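Local coordinates for dUTPase (Streptococcus mutans, PDB 3H6X), which probably hydrolyses dUTP to dUMP and diphosphate, acting as a trimer of jelly-roll subunits in nucleotide metabolism, at residues T14-N17 with L18-K21; F65-S68 with S69-R72; V111-E114 with A115-V119. One frame throughout, in Å; residues are numbered along the deposited sequence.

Contact 1 (T14-N17 with L18-K21); sequences TDEN and LLPK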
# COMPACT_ATOMS: atom_id res chain seq x y z
N THR B 14 0.22 -19.89 21.92
CA THR B 14 0.91 -19.56 23.15
C THR B 14 2.41 -19.28 22.96
O THR B 14 3.08 -18.92 23.92
CB THR B 14 0.77 -20.66 24.22
OG1 THR B 14 1.29 -21.90 23.73
CG2 THR B 14 -0.69 -20.82 24.61
N ASP B 15 2.92 -19.44 21.75
CA ASP B 15 4.35 -19.23 21.48
C ASP B 15 4.67 -17.75 21.44
O ASP B 15 4.31 -17.06 20.48
CB ASP B 15 4.76 -19.89 20.16
CG ASP B 15 6.26 -19.83 19.92
OD1 ASP B 15 6.97 -19.15 20.70
OD2 ASP B 15 6.74 -20.46 18.94
N GLU B 16 5.38 -17.26 22.46
CA GLU B 16 5.64 -15.82 22.54
C GLU B 16 6.63 -15.33 21.46
O GLU B 16 6.77 -14.11 21.24
CB GLU B 16 6.04 -15.41 23.95
CG GLU B 16 4.82 -15.55 24.89
CD GLU B 16 5.08 -15.06 26.29
OE1 GLU B 16 6.15 -15.39 26.85
OE2 GLU B 16 4.20 -14.37 26.86
N ASN B 17 7.25 -16.28 20.77
CA ASN B 17 8.07 -15.98 19.61
C ASN B 17 7.25 -15.27 18.53
O ASN B 17 7.80 -14.57 17.69
CB ASN B 17 8.65 -17.26 19.03
CG ASN B 17 9.93 -17.03 18.26
OD1 ASN B 17 10.58 -15.99 18.41
ND2 ASN B 17 10.32 -18.00 17.45
N LEU B 18 5.93 -15.47 18.55
CA LEU B 18 5.06 -14.85 17.53
C LEU B 18 4.77 -13.38 17.79
O LEU B 18 4.22 -12.71 16.92
CB LEU B 18 3.73 -15.58 17.42
CG LEU B 18 3.84 -17.03 16.95
CD1 LEU B 18 2.48 -17.74 17.00
CD2 LEU B 18 4.40 -17.07 15.54
N LEU B 19 5.10 -12.88 18.97
CA LEU B 19 4.82 -11.47 19.26
C LEU B 19 5.78 -10.59 18.43
O LEU B 19 6.99 -10.73 18.54
CB LEU B 19 4.98 -11.20 20.76
CG LEU B 19 3.84 -11.76 21.64
CD1 LEU B 19 4.21 -11.69 23.10
CD2 LEU B 19 2.54 -11.02 21.38
N PRO B 20 5.23 -9.69 17.59
CA PRO B 20 6.09 -8.96 16.64
C PRO B 20 7.05 -7.98 17.30
O PRO B 20 6.71 -7.36 18.31
CB PRO B 20 5.08 -8.17 15.78
CG PRO B 20 3.77 -8.94 15.92
CD PRO B 20 3.80 -9.47 17.34
N LYS B 21 8.24 -7.85 16.72
CA LYS B 21 9.17 -6.83 17.17
C LYS B 21 9.75 -6.09 15.98
O LYS B 21 9.62 -6.55 14.84
CB LYS B 21 10.30 -7.43 18.01
CG LYS B 21 11.24 -8.32 17.23
CD LYS B 21 12.33 -8.89 18.14
CE LYS B 21 13.22 -9.88 17.39
NZ LYS B 21 14.29 -10.44 18.29
O HOH W 1 8.59 -12.15 20.31
O HOH W 2 9.26 -11.98 17.03

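Contact 2 (F65-S68 with S69-R72); sequences FDRS and SNPR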
# COMPACT_ATOMS: atom_id res chain seq x y z
N PHE B 65 2.04 -4.43 5.58
CA PHE B 65 2.71 -4.34 4.29
C PHE B 65 3.49 -5.60 4.01
O PHE B 65 3.95 -6.29 4.92
CB PHE B 65 3.69 -3.15 4.24
CG PHE B 65 3.03 -1.82 4.49
CD1 PHE B 65 2.24 -1.23 3.51
CD2 PHE B 65 3.22 -1.17 5.69
CE1 PHE B 65 1.63 0.01 3.75
CE2 PHE B 65 2.62 0.05 5.93
CZ PHE B 65 1.83 0.65 4.96
N ASP B 66 3.64 -5.89 2.72
CA ASP B 66 4.46 -7.01 2.30
C ASP B 66 5.89 -6.78 2.78
O ASP B 66 6.34 -5.65 2.96
CB ASP B 66 4.49 -7.03 0.77
CG ASP B 66 4.25 -8.41 0.20
OD1 ASP B 66 4.45 -9.41 0.93
OD2 ASP B 66 3.80 -8.48 -0.96
N ARG B 67 6.62 -7.86 3.00
CA ARG B 67 8.07 -7.75 3.18
C ARG B 67 8.70 -7.68 1.81
O ARG B 67 8.25 -8.34 0.88
CB ARG B 67 8.61 -8.97 3.92
CG ARG B 67 8.10 -9.12 5.35
CD ARG B 67 8.91 -10.15 6.09
NE ARG B 67 10.25 -9.66 6.42
CZ ARG B 67 11.35 -10.39 6.34
NH1 ARG B 67 11.30 -11.66 5.93
NH2 ARG B 67 12.52 -9.86 6.66
N SER B 68 9.74 -6.85 1.68
CA SER B 68 10.39 -6.61 0.41
C SER B 68 10.80 -7.91 -0.25
O SER B 68 10.65 -8.08 -1.46
CB SER B 68 11.63 -5.71 0.63
OG SER B 68 12.44 -5.66 -0.54
N SER B 69 11.30 -8.85 0.54
CA SER B 69 11.85 -10.08 -0.05
C SER B 69 10.78 -11.10 -0.46
O SER B 69 11.07 -12.06 -1.16
CB SER B 69 12.82 -10.74 0.92
OG SER B 69 12.16 -11.12 2.11
N ASN B 70 9.52 -10.89 -0.07
CA ASN B 70 8.50 -11.89 -0.40
C ASN B 70 8.39 -12.17 -1.91
O ASN B 70 8.50 -13.32 -2.31
CB ASN B 70 7.13 -11.51 0.16
CG ASN B 70 7.00 -11.85 1.63
OD1 ASN B 70 7.81 -12.60 2.18
ND2 ASN B 70 5.95 -11.29 2.27
N PRO B 71 8.23 -11.13 -2.74
CA PRO B 71 8.03 -11.46 -4.16
C PRO B 71 9.28 -11.98 -4.84
O PRO B 71 9.21 -12.99 -5.54
CB PRO B 71 7.63 -10.12 -4.80
CG PRO B 71 7.29 -9.20 -3.68
CD PRO B 71 7.86 -9.74 -2.41
N ARG B 72 10.41 -11.30 -4.68
CA ARG B 72 11.56 -11.73 -5.47
C ARG B 72 12.29 -12.94 -4.89
O ARG B 72 12.95 -13.65 -5.63
CB ARG B 72 12.50 -10.58 -5.82
CG ARG B 72 13.34 -10.06 -4.70
CD ARG B 72 14.37 -9.09 -5.29
NE ARG B 72 15.17 -8.39 -4.29
CZ ARG B 72 15.57 -8.91 -3.13
NH1 ARG B 72 15.28 -10.15 -2.82
NH2 ARG B 72 16.30 -8.17 -2.30

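Contact 3 (V111-E114 with A115-V119); sequences VVLE and AGERV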
# COMPACT_ATOMS: atom_id res chain seq x y z
N VAL B 111 4.53 -23.38 -2.43
CA VAL B 111 5.44 -22.72 -1.50
C VAL B 111 4.98 -23.03 -0.09
O VAL B 111 3.79 -22.99 0.20
CB VAL B 111 5.48 -21.19 -1.73
CG1 VAL B 111 6.29 -20.52 -0.63
CG2 VAL B 111 6.07 -20.87 -3.11
N VAL B 112 5.93 -23.37 0.78
CA VAL B 112 5.62 -23.66 2.18
C VAL B 112 6.21 -22.59 3.07
O VAL B 112 7.40 -22.29 2.99
CB VAL B 112 6.21 -25.00 2.62
CG1 VAL B 112 5.95 -25.23 4.10
CG2 VAL B 112 5.61 -26.13 1.80
N LEU B 113 5.34 -21.99 3.89
CA LEU B 113 5.78 -21.07 4.93
C LEU B 113 5.87 -21.86 6.23
O LEU B 113 4.87 -22.45 6.66
CB LEU B 113 4.77 -19.93 5.07
CG LEU B 113 4.78 -18.91 3.93
CD1 LEU B 113 3.60 -17.93 4.03
CD2 LEU B 113 6.09 -18.13 3.93
N GLU B 114 7.06 -21.91 6.83
CA GLU B 114 7.24 -22.57 8.12
C GLU B 114 6.79 -21.68 9.27
O GLU B 114 6.84 -20.44 9.17
CB GLU B 114 8.71 -22.93 8.32
CG GLU B 114 9.31 -23.77 7.18
CD GLU B 114 8.67 -25.15 7.06
OE1 GLU B 114 8.03 -25.62 8.04
OE2 GLU B 114 8.80 -25.77 5.99
N ALA B 115 6.32 -22.29 10.35
CA ALA B 115 6.00 -21.54 11.57
C ALA B 115 7.20 -20.71 11.97
O ALA B 115 8.34 -21.21 11.96
CB ALA B 115 5.62 -22.49 12.70
N GLY B 116 6.95 -19.45 12.33
CA GLY B 116 8.00 -18.55 12.78
C GLY B 116 8.63 -17.68 11.70
O GLY B 116 9.34 -16.72 12.02
N GLU B 117 8.36 -17.98 10.43
CA GLU B 117 8.91 -17.17 9.34
C GLU B 117 8.21 -15.82 9.31
O GLU B 117 7.00 -15.74 9.48
CB GLU B 117 8.73 -17.86 7.98
CG GLU B 117 9.75 -18.95 7.69
CD GLU B 117 9.58 -19.57 6.30
OE1 GLU B 117 8.61 -19.25 5.59
OE2 GLU B 117 10.44 -20.38 5.91
N ARG B 118 8.97 -14.75 9.09
CA ARG B 118 8.36 -13.42 9.01
C ARG B 118 7.63 -13.27 7.68
O ARG B 118 8.13 -13.67 6.63
CB ARG B 118 9.43 -12.34 9.19
CG ARG B 118 10.07 -12.40 10.57
CD ARG B 118 11.15 -11.34 10.71
NE ARG B 118 12.37 -11.72 10.00
CZ ARG B 118 13.39 -10.89 9.81
NH1 ARG B 118 13.33 -9.65 10.29
NH2 ARG B 118 14.46 -11.31 9.14
N VAL B 119 6.44 -12.69 7.72
CA VAL B 119 5.58 -12.69 6.54
C VAL B 119 5.09 -11.30 6.13
O VAL B 119 5.05 -10.99 4.94
CB VAL B 119 4.39 -13.69 6.68
CG1 VAL B 119 3.44 -13.28 7.83
CG2 VAL B 119 3.64 -13.84 5.35
O HOH W 3 6.91 -25.28 10.43

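Contact 1 (T14-N17 with L18-K21)
A single 3-10 turn joins D15 and E16 to L18 and L19, in the loop that leads from strand 6-9 to strand 30-33. Its two backbone bonds both span three residues: L18 N donates to D15 O at 3.0 Å and nearly straight (166°), and L19 N donates to E16 O at 3.1 Å. Both donors sit above the carbonyl planes. At the start of the turn D15 swings its carboxylate forward over the turn; with CG anti to the backbone N (chi1 -174°), OD1 accepts from N17 N at 2.9 Å, met from above the carboxylate plane. This is an Asx turn, and it satisfies an N-H that the two backbone bonds leave out. L18 is the buried member. Its CB and CG lie against the oxygen that its own N-H binds, CB at 3.4 Å from D15 O, and its side chain also packs on L9 and K33, of the two flanking strands. L19 repeats the pattern one residue on, with CB 3.5 Å from E16 O and CD1 running past the E16 CB at 4.2 Å. Water 1 lies 2.8 Å from both E16 O and L19 O, and water 2 bridges N17 O and L19 O. N17 O also accepts from K33 NZ.

Contact 2 (F65-S68 with S69-R72)
N70 of helix 69-74 reaches back to D66 of strand 60-66. Its CB rests 3.4 Å from R67 O and 3.5 Å from D66 OD1. CG stands anti to the carbonyl carbon (chi1 -80°), which carries the amide back over the preceding loop. There the amide lies alongside R67 CB, with ND2 3.9 Å from it, and at the tip ND2 donates to D66 OD1 at 2.8 Å. The bond is nearly straight (169°): the acceptor lies in the amide plane and is met almost end-on, although carboxylate and amide are turned 65° against each other. V119 O takes the other bond of ND2, so the nitrogen is gripped twice and the flip of the amide is fixed. The buried D66 carboxylate is held on both oxygens, as OD2 accepts from L78 N.

The sequence here, R67-S68-S69, matches the second conserved motif of trimeric dUTPases, which in relatives contributes to binding the phosphates of the nucleotide. N70 N donates to R67 O at 3.0 Å, closing the turn between strand and helix. P71 follows with no N-H to offer, and its CD lies 3.4 Å from S68 O and 3.6 Å from R67 O. R67 is bent at chi3, bringing its guanidinium round so that S69 OG lies over one face, 4.0 Å from NH1; R118 lies close by as a second guanidinium. Q102 of a second subunit packs on S68, P71 and R72, and the ring of F65 meets that of Y63 in the same neighbouring chain.

Contact 3 (V111-E114 with A115-V119)
E114 and E117 close a type II beta turn, in which E117 N donates to E114 O at 3.2 Å (162°) and G116 takes a positive phi of 94°, where a side chain would press on the carbonyl before it. E117 turns back across the start of the turn. Its CB lies 3.4 Å from E114 O, and the chain, extended beyond CG, carries OE1 to 3.2 Å from CD2 of L113, a tight fit of carboxylate oxygen on methyl. OE2 lies 3.8 Å from CG of E114. The two carboxylates are set at right angles, with their OE2 atoms 5.6 Å apart. E114 bends at chi2 (-65°), leading its own carboxylate away to a salt bridge with R37. Water 3 donates to E114 OE1 at 2.7 Å and accepts from A115 N, thereby bridging side chain and turn. L113 CD1 also meets V119 CG2 at 4.3 Å, an apolar contact extended by V34. The turn carries the chain from strand 111-113, paired with strand 38-40, into strand 118-126, and G116-E117-R118 opens a sequence matching the fourth conserved motif of the trimeric dUTPase jelly roll.

In the fold
Contacts 2 and 3 meet directly, their centres about 13 Å apart: the bond from N70 ND2 to V119 O, 2.8 Å long, joins them, and R67 NH2 packs 3.4 Å from R118 CZ. Strands 60-66 and 118-126, neighbours in one antiparallel sheet, bring the second and fourth conserved motifs together, consistent with a shared role at the nucleotide site of this family. Contact 1 touches neither; its nearest atoms are about 5 Å from contact 3 and about 9 Å from contact 2, with centres about 14 Å and 21 Å away. Strand 30-33 relates it to contact 3, since L18 packs on K33 while V119 pairs with L32.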